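Local atomic coordinates of mRNA-capping enzyme subunit alpha (Saccharomyces cerevisiae, PDB entry 3KYH), a protein that catalyses the second step of mRNA capping, moving GMP from GTP to the 5'-diphosphate end of RNA through a covalent enzyme-GMP intermediate. Residues G107-R112 / T195-K200; M80-N85 / D127-D132; A64-V69 / R408-R413; K34-P39 / G160-Q165. One frame throughout, in Å; residues are numbered along the deposited sequence.

Overall arrangement
Interactions 1, 2 and 4 group round one mixed beta sheet of the nucleotidyltransferase domain. Interaction 2 pairs its strands 76-84 and 129-139. Interaction 1 lies about 13 Å away between centres, and Phe-110 packs on Ile-82 and Met-80. Interaction 4, about 12 Å from interaction 2 between centres, touches it through Leu-35, Leu-36 and a probable hydrogen bond between Gly-128 O and Gly-160 N. Along the chain interactions 1 and 2 alternate, interaction 2 is nested inside the loop closed by interaction 4, and interaction 3 encloses interactions 1 and 2. Three contacts thus probably build the sheet region, while interaction 3 ties the last modelled helix, 404-416, to strand 67-73, which contains the GMP-accepting Lys-72.

Interaction 1. Residues G107-R112 / T195-K200; sequences GFRFPR and TTFPFK
Phe-108 meets Phe-197 and Phe-199, and the three rings form an aromatic cluster. Both pairs are edge-to-face. The edge of Phe-108 turns toward the face of Phe-197, with CD1 over the ring centre, centroids 4.6 Å apart and planes at 51°. Its CZ end turns toward the face of Phe-199, nearer that ring's rim, at a centroid distance of 5.5 Å. CG of Phe-108 stands beside its backbone N (chi1 -80°), which swings the ring between the two partners. Apolar packing adds Pro-198, whose CD lies 3.4 Å from Phe-108 CZ.

Polar contact is slight. Thr-196 OG1 gives a weak hydrogen bond to Gly-107 O over 3.1 Å. The guanidinium of Arg-109 comes near the same threonine without a bond.

A serine in place of Phe-197 would probably leave the edge of Phe-108 without its facing ring and open a gap towards Leu-186 of helix 168-189.

Phe-108 also touches Cys-93, and Phe-199 touches Met-95, Leu-148 and Tyr-150. The arrangement is that of a small hydrophobic core closed by two loops over the strands of the catalytic domain's mixed sheet.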
loop_
_atom_site.group_PDB
_atom_site.type_symbol
_atom_site.label_atom_id
_atom_site.label_comp_id
_atom_site.label_asym_id
_atom_site.label_seq_id
_atom_site.Cartn_x
_atom_site.Cartn_y
_atom_site.Cartn_z
ATOM N N GLY C 107 -48.697 -9.036 14.500
ATOM C CA GLY C 107 -50.080 -8.628 14.820
ATOM C C GLY C 107 -50.517 -8.500 16.273
ATOM O O GLY C 107 -50.556 -9.484 17.015
ATOM N N PHE C 108 -50.841 -7.271 16.663
ATOM C CA PHE C 108 -51.369 -6.976 17.990
ATOM C C PHE C 108 -52.374 -5.824 17.927
ATOM O O PHE C 108 -52.102 -4.762 17.353
ATOM C CB PHE C 108 -50.254 -6.648 18.995
ATOM C CG PHE C 108 -49.532 -7.854 19.572
ATOM C CD1 PHE C 108 -50.165 -8.721 20.469
ATOM C CD2 PHE C 108 -48.180 -8.062 19.293
ATOM C CE1 PHE C 108 -49.472 -9.806 21.030
ATOM C CE2 PHE C 108 -47.475 -9.132 19.854
ATOM C CZ PHE C 108 -48.126 -10.007 20.727
ATOM N N ARG C 109 -53.531 -6.042 18.540
ATOM C CA ARG C 109 -54.588 -5.044 18.551
ATOM C C ARG C 109 -54.776 -4.428 19.939
ATOM O O ARG C 109 -55.637 -4.857 20.724
ATOM C CB ARG C 109 -55.885 -5.646 17.989
ATOM C CG ARG C 109 -55.892 -5.828 16.457
ATOM C CD ARG C 109 -55.256 -7.143 15.982
ATOM N NE ARG C 109 -55.097 -7.168 14.526
ATOM C CZ ARG C 109 -55.100 -8.268 13.774
ATOM N NH1 ARG C 109 -55.281 -9.478 14.311
ATOM N NH2 ARG C 109 -54.950 -8.155 12.460
ATOM N N PHE C 110 -53.941 -3.432 20.230
ATOM C CA PHE C 110 -53.997 -2.736 21.512
ATOM C C PHE C 110 -54.995 -1.566 21.444
ATOM O O PHE C 110 -54.804 -0.662 20.624
ATOM C CB PHE C 110 -52.598 -2.346 21.998
ATOM C CG PHE C 110 -51.629 -3.524 22.122
ATOM C CD1 PHE C 110 -50.274 -3.355 21.820
ATOM C CD2 PHE C 110 -52.068 -4.797 22.551
ATOM C CE1 PHE C 110 -49.384 -4.437 21.896
ATOM C CE2 PHE C 110 -51.171 -5.892 22.668
ATOM C CZ PHE C 110 -49.830 -5.708 22.338
ATOM N N PRO C 111 -56.080 -1.613 22.263
ATOM C CA PRO C 111 -57.317 -0.809 22.171
ATOM C C PRO C 111 -57.656 0.222 23.265
ATOM O O PRO C 111 -56.824 1.077 23.593
ATOM C CB PRO C 111 -58.407 -1.896 22.193
ATOM C CG PRO C 111 -57.735 -3.130 22.721
ATOM C CD PRO C 111 -56.335 -2.781 23.117
ATOM N N ARG C 112 -58.929 0.210 23.679
ATOM C CA ARG C 112 -59.413 0.750 24.951
ATOM C C ARG C 112 -60.765 0.078 25.263
ATOM O O ARG C 112 -61.059 -1.033 24.785
ATOM C CB ARG C 112 -59.647 2.251 24.840
ATOM C CG ARG C 112 -58.480 3.156 25.117
ATOM C CD ARG C 112 -58.408 4.114 23.925
ATOM N NE ARG C 112 -57.934 5.460 24.250
ATOM C CZ ARG C 112 -57.184 6.211 23.449
ATOM N NH1 ARG C 112 -56.796 5.737 22.265
ATOM N NH2 ARG C 112 -56.808 7.435 23.851
ATOM N N THR C 195 -54.386 -14.816 15.959
ATOM C CA THR C 195 -53.329 -15.819 16.117
ATOM C C THR C 195 -52.047 -15.131 15.621
ATOM O O THR C 195 -50.915 -15.613 15.848
ATOM C CB THR C 195 -53.636 -17.181 15.417
ATOM O OG1 THR C 195 -55.004 -17.572 15.638
ATOM C CG2 THR C 195 -52.745 -18.276 15.988
ATOM N N THR C 196 -52.285 -13.972 14.985
ATOM C CA THR C 196 -51.303 -12.916 14.658
ATOM C C THR C 196 -50.399 -12.544 15.859
ATOM O O THR C 196 -49.345 -11.929 15.674
ATOM C CB THR C 196 -52.010 -11.574 14.171
ATOM O OG1 THR C 196 -52.680 -10.932 15.260
ATOM C CG2 THR C 196 -53.010 -11.748 13.021
ATOM N N PHE C 197 -50.875 -12.861 17.068
ATOM C CA PHE C 197 -50.220 -12.648 18.370
ATOM C C PHE C 197 -49.143 -13.755 18.578
ATOM O O PHE C 197 -49.494 -14.922 18.791
ATOM C CB PHE C 197 -51.287 -12.759 19.488
ATOM C CG PHE C 197 -52.228 -11.568 19.644
ATOM C CD1 PHE C 197 -52.673 -11.220 20.928
ATOM C CD2 PHE C 197 -52.744 -10.854 18.554
ATOM C CE1 PHE C 197 -53.550 -10.149 21.144
ATOM C CE2 PHE C 197 -53.644 -9.763 18.746
ATOM C CZ PHE C 197 -54.049 -9.415 20.050
ATOM N N PRO C 198 -47.839 -13.411 18.503
ATOM C CA PRO C 198 -46.744 -14.393 18.534
ATOM C C PRO C 198 -46.403 -15.010 19.883
ATOM O O PRO C 198 -45.667 -15.996 19.924
ATOM C CB PRO C 198 -45.521 -13.575 18.084
ATOM C CG PRO C 198 -45.852 -12.187 18.471
ATOM C CD PRO C 198 -47.323 -12.081 18.142
ATOM N N PHE C 199 -46.908 -14.424 20.964
ATOM C CA PHE C 199 -46.464 -14.727 22.317
ATOM C C PHE C 199 -47.400 -14.119 23.365
ATOM O O PHE C 199 -48.037 -13.103 23.082
ATOM C CB PHE C 199 -45.031 -14.220 22.486
ATOM C CG PHE C 199 -44.871 -12.702 22.555
ATOM C CD1 PHE C 199 -45.575 -11.902 23.469
ATOM C CD2 PHE C 199 -43.862 -12.089 21.815
ATOM C CE1 PHE C 199 -45.273 -10.548 23.617
ATOM C CE2 PHE C 199 -43.613 -10.716 21.907
ATOM C CZ PHE C 199 -44.306 -9.953 22.822
ATOM N N LYS C 200 -47.449 -14.687 24.572
ATOM C CA LYS C 200 -48.395 -14.240 25.604
ATOM C C LYS C 200 -47.975 -13.007 26.439
ATOM O O LYS C 200 -46.789 -12.647 26.492
ATOM C CB LYS C 200 -48.803 -15.409 26.509
ATOM C CG LYS C 200 -50.217 -15.256 27.082
ATOM C CD LYS C 200 -50.499 -16.137 28.294
ATOM C CE LYS C 200 -51.321 -15.329 29.296
ATOM N NZ LYS C 200 -52.142 -16.132 30.238
#

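Interaction 2. Residues M80-N85 / D127-D132; sequences MFIVIN and DGTLLD
Met-80 and Leu-131 form a hydrogen-bonded pair at one end of two antiparallel strands. The strand axes approach to 5.3 Å and run at 168°. Met-80 N gives a bond to Leu-131 O, 2.9 Å long and nearly straight at 165°. The return bond from Leu-131 N to Met-80 O is weak. Ile-82 and Thr-129 form the next hydrogen-bonded pair, with weak bonds in both directions. Phe-81 and Leu-130 between them are a non-hydrogen-bonded pair.

The apolar contacts divide between the two faces. On one, Met-80 and Leu-131 lie side by side and point the same way, with Met-80 CB 3.3 Å from Leu-131 CD2. On the other, Leu-130 CD1 reaches Phe-81 CD1 at 3.7 Å. Phe-81 has CG opposite its own N (chi1 -174°), which sends the ring to this methyl and to Leu-28, Val-32 and Leu-35 of helix 23-35. Beyond the paired residues, Ile-84 CD1 rests 3.4 Å from Asp-127 CB.

The polar end of Thr-129 is engaged outside the pair, where OG1 bonds to Asn-159 N. The chemistry is thus mostly weak backbone pairing between two apolar layers, while the peptides of Phe-81 and Leu-130 bond outward, to Phe-94 and to Leu-156 and Ala-157.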
loop_
_atom_site.group_PDB
_atom_site.type_symbol
_atom_site.label_atom_id
_atom_site.label_comp_id
_atom_site.label_asym_id
_atom_site.label_seq_id
_atom_site.Cartn_x
_atom_site.Cartn_y
_atom_site.Cartn_z
ATOM N N MET C 80 -41.829 -2.206 25.902
ATOM C CA MET C 80 -42.839 -2.207 24.836
ATOM C C MET C 80 -43.151 -0.785 24.378
ATOM O O MET C 80 -43.376 0.116 25.213
ATOM C CB MET C 80 -44.127 -2.926 25.257
ATOM C CG MET C 80 -45.196 -2.955 24.162
ATOM S SD MET C 80 -44.821 -4.214 22.936
ATOM C CE MET C 80 -46.132 -5.403 23.256
ATOM N N PHE C 81 -43.173 -0.592 23.061
ATOM C CA PHE C 81 -43.591 0.690 22.482
ATOM C C PHE C 81 -44.698 0.519 21.462
ATOM O O PHE C 81 -44.502 -0.146 20.442
ATOM C CB PHE C 81 -42.401 1.400 21.836
ATOM C CG PHE C 81 -42.695 2.796 21.346
ATOM C CD1 PHE C 81 -43.550 3.653 22.048
ATOM C CD2 PHE C 81 -42.002 3.288 20.232
ATOM C CE1 PHE C 81 -43.751 4.960 21.613
ATOM C CE2 PHE C 81 -42.185 4.595 19.782
ATOM C CZ PHE C 81 -43.068 5.435 20.480
ATOM N N ILE C 82 -45.866 1.092 21.755
ATOM C CA ILE C 82 -46.994 1.003 20.802
ATOM C C ILE C 82 -47.606 2.321 20.360
ATOM O O ILE C 82 -48.167 3.082 21.176
ATOM C CB ILE C 82 -48.075 -0.080 21.134
ATOM C CG1 ILE C 82 -48.271 -0.271 22.646
ATOM C CG2 ILE C 82 -47.648 -1.427 20.567
ATOM C CD1 ILE C 82 -49.114 0.754 23.303
ATOM N N VAL C 83 -47.438 2.556 19.049
ATOM C CA VAL C 83 -47.848 3.772 18.324
ATOM C C VAL C 83 -48.301 3.460 16.873
ATOM O O VAL C 83 -47.832 2.482 16.269
ATOM C CB VAL C 83 -46.722 4.850 18.330
ATOM C CG1 VAL C 83 -46.607 5.537 19.681
ATOM C CG2 VAL C 83 -45.383 4.246 17.930
ATOM N N ILE C 84 -49.154 4.336 16.319
ATOM C CA ILE C 84 -49.927 4.128 15.068
ATOM C C ILE C 84 -49.434 5.088 13.977
ATOM O O ILE C 84 -49.868 6.256 13.926
ATOM C CB ILE C 84 -51.443 4.424 15.314
ATOM C CG1 ILE C 84 -51.788 4.409 16.814
ATOM C CG2 ILE C 84 -52.343 3.536 14.435
ATOM C CD1 ILE C 84 -53.064 5.129 17.184
ATOM N N ASN C 85 -48.580 4.579 13.085
ATOM C CA ASN C 85 -47.711 5.414 12.222
ATOM C C ASN C 85 -48.286 6.595 11.396
ATOM O O ASN C 85 -48.993 6.389 10.407
ATOM C CB ASN C 85 -46.782 4.534 11.365
ATOM C CG ASN C 85 -47.515 3.800 10.244
ATOM O OD1 ASN C 85 -48.499 3.087 10.468
ATOM N ND2 ASN C 85 -47.018 3.967 9.024
ATOM N N ASP C 127 -52.526 4.595 21.529
ATOM C CA ASP C 127 -51.595 5.607 20.937
ATOM C C ASP C 127 -50.893 6.294 22.083
ATOM O O ASP C 127 -51.569 6.909 22.929
ATOM C CB ASP C 127 -52.355 6.700 20.140
ATOM C CG ASP C 127 -51.467 7.899 19.655
ATOM O OD1 ASP C 127 -50.383 8.248 20.207
ATOM O OD2 ASP C 127 -51.939 8.585 18.713
ATOM N N GLY C 128 -49.557 6.259 22.020
ATOM C CA GLY C 128 -48.662 6.780 23.055
ATOM C C GLY C 128 -48.695 5.939 24.322
ATOM O O GLY C 128 -49.240 6.361 25.357
ATOM N N THR C 129 -48.127 4.738 24.244
ATOM C CA THR C 129 -48.133 3.836 25.400
ATOM C C THR C 129 -46.794 3.112 25.641
ATOM O O THR C 129 -46.397 2.231 24.857
ATOM C CB THR C 129 -49.375 2.904 25.357
ATOM O OG1 THR C 129 -50.573 3.697 25.348
ATOM C CG2 THR C 129 -49.404 1.925 26.526
ATOM N N LEU C 130 -46.107 3.517 26.715
ATOM C CA LEU C 130 -44.781 2.977 27.101
ATOM C C LEU C 130 -44.735 2.226 28.453
ATOM O O LEU C 130 -44.901 2.795 29.556
ATOM C CB LEU C 130 -43.661 4.035 26.960
ATOM C CG LEU C 130 -42.210 3.602 26.666
ATOM C CD1 LEU C 130 -42.046 2.843 25.344
ATOM C CD2 LEU C 130 -41.249 4.792 26.685
ATOM N N LEU C 131 -44.467 0.929 28.314
ATOM C CA LEU C 131 -44.580 -0.060 29.394
ATOM C C LEU C 131 -43.351 -0.969 29.444
ATOM O O LEU C 131 -42.998 -1.625 28.444
ATOM C CB LEU C 131 -45.865 -0.892 29.245
ATOM C CG LEU C 131 -46.263 -1.556 27.919
ATOM C CD1 LEU C 131 -47.757 -1.823 27.968
ATOM C CD2 LEU C 131 -45.991 -0.670 26.718
ATOM N N ASP C 132 -42.711 -0.971 30.614
ATOM C CA ASP C 132 -41.406 -1.596 30.828
ATOM C C ASP C 132 -41.439 -3.065 31.216
ATOM O O ASP C 132 -41.965 -3.427 32.281
ATOM C CB ASP C 132 -40.599 -0.774 31.842
ATOM C CG ASP C 132 -39.166 -1.247 31.971
ATOM O OD1 ASP C 132 -38.589 -1.740 30.979
ATOM O OD2 ASP C 132 -38.626 -1.151 33.086
#

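Interaction 3. Residues A64-V69 / R408-R413; sequences AHDYYV and RCWDER
Asp-66 lies against the indole of Trp-410, and with Arg-413 on His-65 this makes the closely packed part of the contact. Asp-66 CB stands over one face of the ring system, toward its rim, 3.6 Å from Trp-410 CZ2. The carboxylate is turned almost upright to the indole, with planes 85° apart. Its OD1 comes within 3.1 Å of Trp-410 NE1, but the angle is too poor for a hydrogen bond. Trp-410 has CG opposite its backbone N (chi1 -154°), which carries the indole out from the helix to Asp-66. The six-membered end of the indole reaches the strand backbone, with Trp-410 CH2 3.8 Å from Tyr-67 O. Trp-410 also touches Ser-209. Arg-413 points its CB toward the 64-69 segment, and its guanidinium presents a face to the carbonyl of His-65. No N-H is well aimed at that oxygen. Arg-413 NH1 bonds instead to Leu-63 O.

Losing the indole to an alanine is likely to uncover Asp-66 CB and the Tyr-67 backbone on this side.

The loose side is the exposed margin. Ala-64 lies there, beside the edge of the guanidinium. The charge pair is also distant: Asp-66 OD2 lies 4.4 Å from Arg-413 NE, well out of the guanidinium plane and beyond salt-bridge range. Asp-66 OD2 forms its salt bridge with Lys-235.

No hydrogen bond links the two segments directly. Helix 404-416 is therefore held here by indole packing, by Arg-413 lying on the 64-65 backbone, by the bond to Leu-63 and probably by a weak attraction between opposite charges.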
loop_
_atom_site.group_PDB
_atom_site.type_symbol
_atom_site.label_atom_id
_atom_site.label_comp_id
_atom_site.label_asym_id
_atom_site.label_seq_id
_atom_site.Cartn_x
_atom_site.Cartn_y
_atom_site.Cartn_z
ATOM N N ALA C 64 -38.470 4.702 55.586
ATOM C CA ALA C 64 -39.185 5.989 55.417
ATOM C C ALA C 64 -40.269 6.103 54.307
ATOM O O ALA C 64 -40.811 7.195 54.048
ATOM C CB ALA C 64 -38.167 7.126 55.288
ATOM N N HIS C 65 -40.604 4.971 53.683
ATOM C CA HIS C 65 -41.564 4.922 52.582
ATOM C C HIS C 65 -42.440 3.672 52.662
ATOM O O HIS C 65 -42.452 2.970 53.687
ATOM C CB HIS C 65 -40.826 4.950 51.234
ATOM C CG HIS C 65 -40.281 6.293 50.867
ATOM N ND1 HIS C 65 -39.025 6.716 51.253
ATOM C CD2 HIS C 65 -40.817 7.303 50.137
ATOM C CE1 HIS C 65 -38.820 7.939 50.792
ATOM N NE2 HIS C 65 -39.892 8.318 50.113
ATOM N N ASP C 66 -43.154 3.415 51.558
ATOM C CA ASP C 66 -44.070 2.282 51.406
ATOM C C ASP C 66 -43.614 1.582 50.121
ATOM O O ASP C 66 -43.668 2.172 49.046
ATOM C CB ASP C 66 -45.529 2.768 51.289
ATOM C CG ASP C 66 -45.898 3.882 52.290
ATOM O OD1 ASP C 66 -46.961 3.751 52.924
ATOM O OD2 ASP C 66 -45.192 4.915 52.415
ATOM N N TYR C 67 -43.148 0.338 50.241
ATOM C CA TYR C 67 -42.372 -0.337 49.187
ATOM C C TYR C 67 -42.924 -1.663 48.663
ATOM O O TYR C 67 -43.754 -2.303 49.306
ATOM C CB TYR C 67 -40.951 -0.578 49.683
ATOM C CG TYR C 67 -39.885 0.346 49.126
ATOM C CD1 TYR C 67 -39.512 1.517 49.809
ATOM C CD2 TYR C 67 -39.190 -0.000 47.959
ATOM C CE1 TYR C 67 -38.484 2.330 49.329
ATOM C CE2 TYR C 67 -38.190 0.823 47.437
ATOM C CZ TYR C 67 -37.841 1.982 48.133
ATOM O OH TYR C 67 -36.840 2.787 47.630
ATOM N N TYR C 68 -42.420 -2.057 47.493
ATOM C CA TYR C 68 -42.805 -3.254 46.752
ATOM C C TYR C 68 -41.667 -4.260 46.599
ATOM O O TYR C 68 -40.471 -3.895 46.569
ATOM C CB TYR C 68 -43.226 -2.876 45.329
ATOM C CG TYR C 68 -44.650 -2.369 45.112
ATOM C CD1 TYR C 68 -44.933 -1.478 44.061
ATOM C CD2 TYR C 68 -45.718 -2.801 45.916
ATOM C CE1 TYR C 68 -46.224 -1.037 43.814
ATOM C CE2 TYR C 68 -47.021 -2.340 45.687
ATOM C CZ TYR C 68 -47.261 -1.469 44.630
ATOM O OH TYR C 68 -48.542 -1.028 44.400
ATOM N N VAL C 69 -42.063 -5.524 46.459
ATOM C CA VAL C 69 -41.156 -6.589 46.039
ATOM C C VAL C 69 -41.753 -7.645 45.137
ATOM O O VAL C 69 -42.820 -8.219 45.417
ATOM C CB VAL C 69 -40.479 -7.338 47.196
ATOM C CG1 VAL C 69 -39.216 -6.626 47.612
ATOM C CG2 VAL C 69 -41.454 -7.578 48.367
ATOM N N ARG C 408 -44.896 -2.431 60.950
ATOM C CA ARG C 408 -45.065 -1.579 62.145
ATOM C C ARG C 408 -44.883 -0.130 61.741
ATOM O O ARG C 408 -45.663 0.743 62.113
ATOM C CB ARG C 408 -44.042 -1.944 63.241
ATOM C CG ARG C 408 -43.789 -0.881 64.348
ATOM C CD ARG C 408 -43.179 -1.458 65.645
ATOM N NE ARG C 408 -41.904 -2.162 65.449
ATOM C CZ ARG C 408 -41.744 -3.486 65.367
ATOM N NH1 ARG C 408 -42.775 -4.329 65.473
ATOM N NH2 ARG C 408 -40.524 -3.977 65.174
ATOM N N CYS C 409 -43.843 0.095 60.956
ATOM C CA CYS C 409 -43.494 1.408 60.476
ATOM C C CYS C 409 -44.412 1.905 59.347
ATOM O O CYS C 409 -44.417 3.104 59.053
ATOM C CB CYS C 409 -42.032 1.379 60.070
ATOM S SG CYS C 409 -41.301 2.974 60.001
ATOM N N TRP C 410 -45.198 0.992 58.761
ATOM C CA TRP C 410 -46.251 1.281 57.768
ATOM C C TRP C 410 -47.541 1.648 58.488
ATOM O O TRP C 410 -48.184 2.638 58.125
ATOM C CB TRP C 410 -46.539 0.049 56.895
ATOM C CG TRP C 410 -47.097 0.307 55.507
ATOM C CD1 TRP C 410 -48.083 1.197 55.154
ATOM C CD2 TRP C 410 -46.738 -0.387 54.300
ATOM N NE1 TRP C 410 -48.325 1.124 53.801
ATOM C CE2 TRP C 410 -47.517 0.159 53.253
ATOM C CE3 TRP C 410 -45.821 -1.406 53.999
ATOM C CZ2 TRP C 410 -47.408 -0.281 51.929
ATOM C CZ3 TRP C 410 -45.711 -1.840 52.682
ATOM C CH2 TRP C 410 -46.500 -1.275 51.664
ATOM N N ASP C 411 -47.921 0.819 59.469
ATOM C CA ASP C 411 -49.064 1.058 60.361
ATOM C C ASP C 411 -48.991 2.458 60.982
ATOM O O ASP C 411 -50.020 3.077 61.258
ATOM C CB ASP C 411 -49.121 -0.003 61.472
ATOM C CG ASP C 411 -49.442 -1.410 60.957
ATOM O OD1 ASP C 411 -49.709 -1.578 59.743
ATOM O OD2 ASP C 411 -49.419 -2.364 61.773
ATOM N N GLU C 412 -47.765 2.946 61.162
ATOM C CA GLU C 412 -47.500 4.268 61.718
ATOM C C GLU C 412 -47.827 5.369 60.715
ATOM O O GLU C 412 -48.587 6.282 61.045
ATOM C CB GLU C 412 -46.053 4.375 62.211
ATOM C CG GLU C 412 -45.871 5.332 63.380
ATOM C CD GLU C 412 -44.602 5.046 64.154
ATOM O OE1 GLU C 412 -44.414 3.892 64.605
ATOM O OE2 GLU C 412 -43.795 5.986 64.315
ATOM N N ARG C 413 -47.283 5.274 59.502
ATOM C CA ARG C 413 -47.623 6.196 58.412
ATOM C C ARG C 413 -49.126 6.182 58.105
ATOM O O ARG C 413 -49.675 7.204 57.674
ATOM C CB ARG C 413 -46.900 5.829 57.115
ATOM C CG ARG C 413 -45.420 5.548 57.211
ATOM C CD ARG C 413 -45.066 4.659 56.035
ATOM N NE ARG C 413 -44.248 3.517 56.434
ATOM C CZ ARG C 413 -42.922 3.527 56.524
ATOM N NH1 ARG C 413 -42.248 4.624 56.215
ATOM N NH2 ARG C 413 -42.275 2.432 56.905
#

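Interaction 4. Residues K34-P39 / G160-Q165; sequences KLLNSP and GRCLTQ
The end of helix 23-35 passes the short strand 161-162, with Leu-36 CA and Cys-162 CA 5.4 Å apart and no backbone hydrogen bond between the two segments. The helix closes in a Schellman motif. Asn-37, with positive phi, is its C-prime residue; Asn-37 N bonds to Lys-34 O, and Ser-38 N reaches Cys-33 O.

Side-chain carbons meet carbonyl, hydroxyl and sulfur atoms, and no hydrogen bond forms across. Leu-35 CD2 lies 3.5 Å from Gly-160 O. The CB of Cys-162 points toward the helix end and sits 3.3 Å from Leu-35 O. Leu-36 meets two residues through one methyl: its CD2 lies near Thr-164 OG1, where the side chains cross at about a right angle, and 4.1 Å from Cys-162 SG, though the sulfur's place is less certain. CG of Leu-36 is placed beside its backbone N (chi1 -54°), and that branch is directed toward Cys-162 and Thr-164. At the outer margin the amides of Asn-37 and Gln-165 come from opposite directions, with planes 53° apart. Asn-37 OD1 and Gln-165 NE2 are 3.7 Å apart.

Leu-35 also packs on Ala-157, and Leu-36 on Leu-156, both in strand 154-158. Gly-160 pairs through its backbone with Gly-128. The whole is a helix C-terminus, closed by a Schellman motif, packed against the mixed sheet where strand 154-158 turns back into strand 161-162.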
loop_
_atom_site.group_PDB
_atom_site.type_symbol
_atom_site.label_atom_id
_atom_site.label_comp_id
_atom_site.label_asym_id
_atom_site.label_seq_id
_atom_site.Cartn_x
_atom_site.Cartn_y
_atom_site.Cartn_z
ATOM N N LYS C 34 -40.337 13.318 23.038
ATOM C CA LYS C 34 -41.402 14.252 23.364
ATOM C C LYS C 34 -42.432 13.615 24.282
ATOM O O LYS C 34 -42.860 14.253 25.250
ATOM C CB LYS C 34 -42.048 14.807 22.085
ATOM C CG LYS C 34 -41.124 15.680 21.211
ATOM C CD LYS C 34 -41.123 17.160 21.629
ATOM C CE LYS C 34 -39.740 17.806 21.482
ATOM N NZ LYS C 34 -38.733 17.158 22.386
ATOM N N LEU C 35 -42.765 12.351 24.008
ATOM C CA LEU C 35 -43.773 11.592 24.760
ATOM C C LEU C 35 -43.515 11.541 26.272
ATOM O O LEU C 35 -44.448 11.329 27.057
ATOM C CB LEU C 35 -43.925 10.174 24.191
ATOM C CG LEU C 35 -45.289 9.472 24.044
ATOM C CD1 LEU C 35 -45.109 8.081 23.435
ATOM C CD2 LEU C 35 -46.130 9.363 25.321
ATOM N N LEU C 36 -42.263 11.753 26.677
ATOM C CA LEU C 36 -41.907 11.836 28.092
ATOM C C LEU C 36 -41.162 13.138 28.408
ATOM O O LEU C 36 -40.475 13.241 29.427
ATOM C CB LEU C 36 -41.088 10.610 28.517
ATOM C CG LEU C 36 -41.627 9.196 28.266
ATOM C CD1 LEU C 36 -40.474 8.173 28.168
ATOM C CD2 LEU C 36 -42.693 8.786 29.296
ATOM N N ASN C 37 -41.327 14.135 27.540
ATOM C CA ASN C 37 -40.739 15.480 27.697
ATOM C C ASN C 37 -39.252 15.561 28.104
ATOM O O ASN C 37 -38.878 16.257 29.063
ATOM C CB ASN C 37 -41.674 16.475 28.452
ATOM C CG ASN C 37 -42.153 15.965 29.825
ATOM O OD1 ASN C 37 -41.363 15.771 30.760
ATOM N ND2 ASN C 37 -43.471 15.795 29.954
ATOM N N SER C 38 -38.432 14.820 27.355
ATOM C CA SER C 38 -36.963 14.846 27.428
ATOM C C SER C 38 -36.372 14.021 26.286
ATOM O O SER C 38 -36.752 12.861 26.109
ATOM C CB SER C 38 -36.423 14.342 28.766
ATOM O OG SER C 38 -35.093 14.798 28.937
ATOM N N PRO C 39 -35.403 14.590 25.542
ATOM C CA PRO C 39 -35.076 13.981 24.256
ATOM C C PRO C 39 -34.118 12.798 24.351
ATOM O O PRO C 39 -33.699 12.257 23.318
ATOM C CB PRO C 39 -34.448 15.144 23.486
ATOM C CG PRO C 39 -33.834 16.037 24.561
ATOM C CD PRO C 39 -34.410 15.625 25.904
ATOM N N GLY C 160 -50.922 8.539 24.914
ATOM C CA GLY C 160 -50.245 9.829 24.771
ATOM C C GLY C 160 -49.866 10.531 26.063
ATOM O O GLY C 160 -48.962 11.366 26.073
ATOM N N ARG C 161 -50.566 10.200 27.145
ATOM C CA ARG C 161 -50.377 10.806 28.464
ATOM C C ARG C 161 -49.090 10.272 29.128
ATOM O O ARG C 161 -48.971 9.073 29.416
ATOM C CB ARG C 161 -51.683 10.647 29.300
ATOM C CG ARG C 161 -51.581 10.585 30.848
ATOM C CD ARG C 161 -52.924 10.882 31.577
ATOM N NE ARG C 161 -52.742 10.990 33.031
ATOM C CZ ARG C 161 -52.043 11.942 33.661
ATOM N NH1 ARG C 161 -51.458 12.937 33.003
ATOM N NH2 ARG C 161 -51.912 11.909 34.976
ATOM N N CYS C 162 -48.102 11.158 29.279
ATOM C CA CYS C 162 -46.860 10.851 30.007
ATOM C C CYS C 162 -47.150 10.512 31.469
ATOM O O CYS C 162 -47.395 11.397 32.303
ATOM C CB CYS C 162 -45.849 12.007 29.933
ATOM S SG CYS C 162 -44.534 11.953 31.196
ATOM N N LEU C 163 -47.153 9.214 31.750
ATOM C CA LEU C 163 -47.272 8.735 33.122
ATOM C C LEU C 163 -45.886 8.530 33.775
ATOM O O LEU C 163 -45.592 7.457 34.278
ATOM C CB LEU C 163 -48.157 7.470 33.170
ATOM C CG LEU C 163 -49.674 7.543 33.464
ATOM C CD1 LEU C 163 -50.335 6.179 33.313
ATOM C CD2 LEU C 163 -50.005 8.106 34.857
ATOM N N THR C 164 -45.018 9.539 33.714
ATOM C CA THR C 164 -43.719 9.511 34.398
ATOM C C THR C 164 -43.875 10.169 35.770
ATOM O O THR C 164 -43.730 9.505 36.796
ATOM C CB THR C 164 -42.628 10.300 33.626
ATOM O OG1 THR C 164 -42.612 9.917 32.245
ATOM C CG2 THR C 164 -41.253 10.063 34.226
ATOM N N GLN C 165 -44.250 11.452 35.764
ATOM C CA GLN C 165 -44.204 12.341 36.928
ATOM C C GLN C 165 -45.126 11.955 38.090
ATOM O O GLN C 165 -45.147 12.628 39.137
ATOM C CB GLN C 165 -44.461 13.782 36.471
ATOM C CG GLN C 165 -43.272 14.534 35.872
ATOM C CD GLN C 165 -42.396 13.675 34.979
ATOM O OE1 GLN C 165 -41.574 12.899 35.469
ATOM N NE2 GLN C 165 -42.565 13.811 33.665
#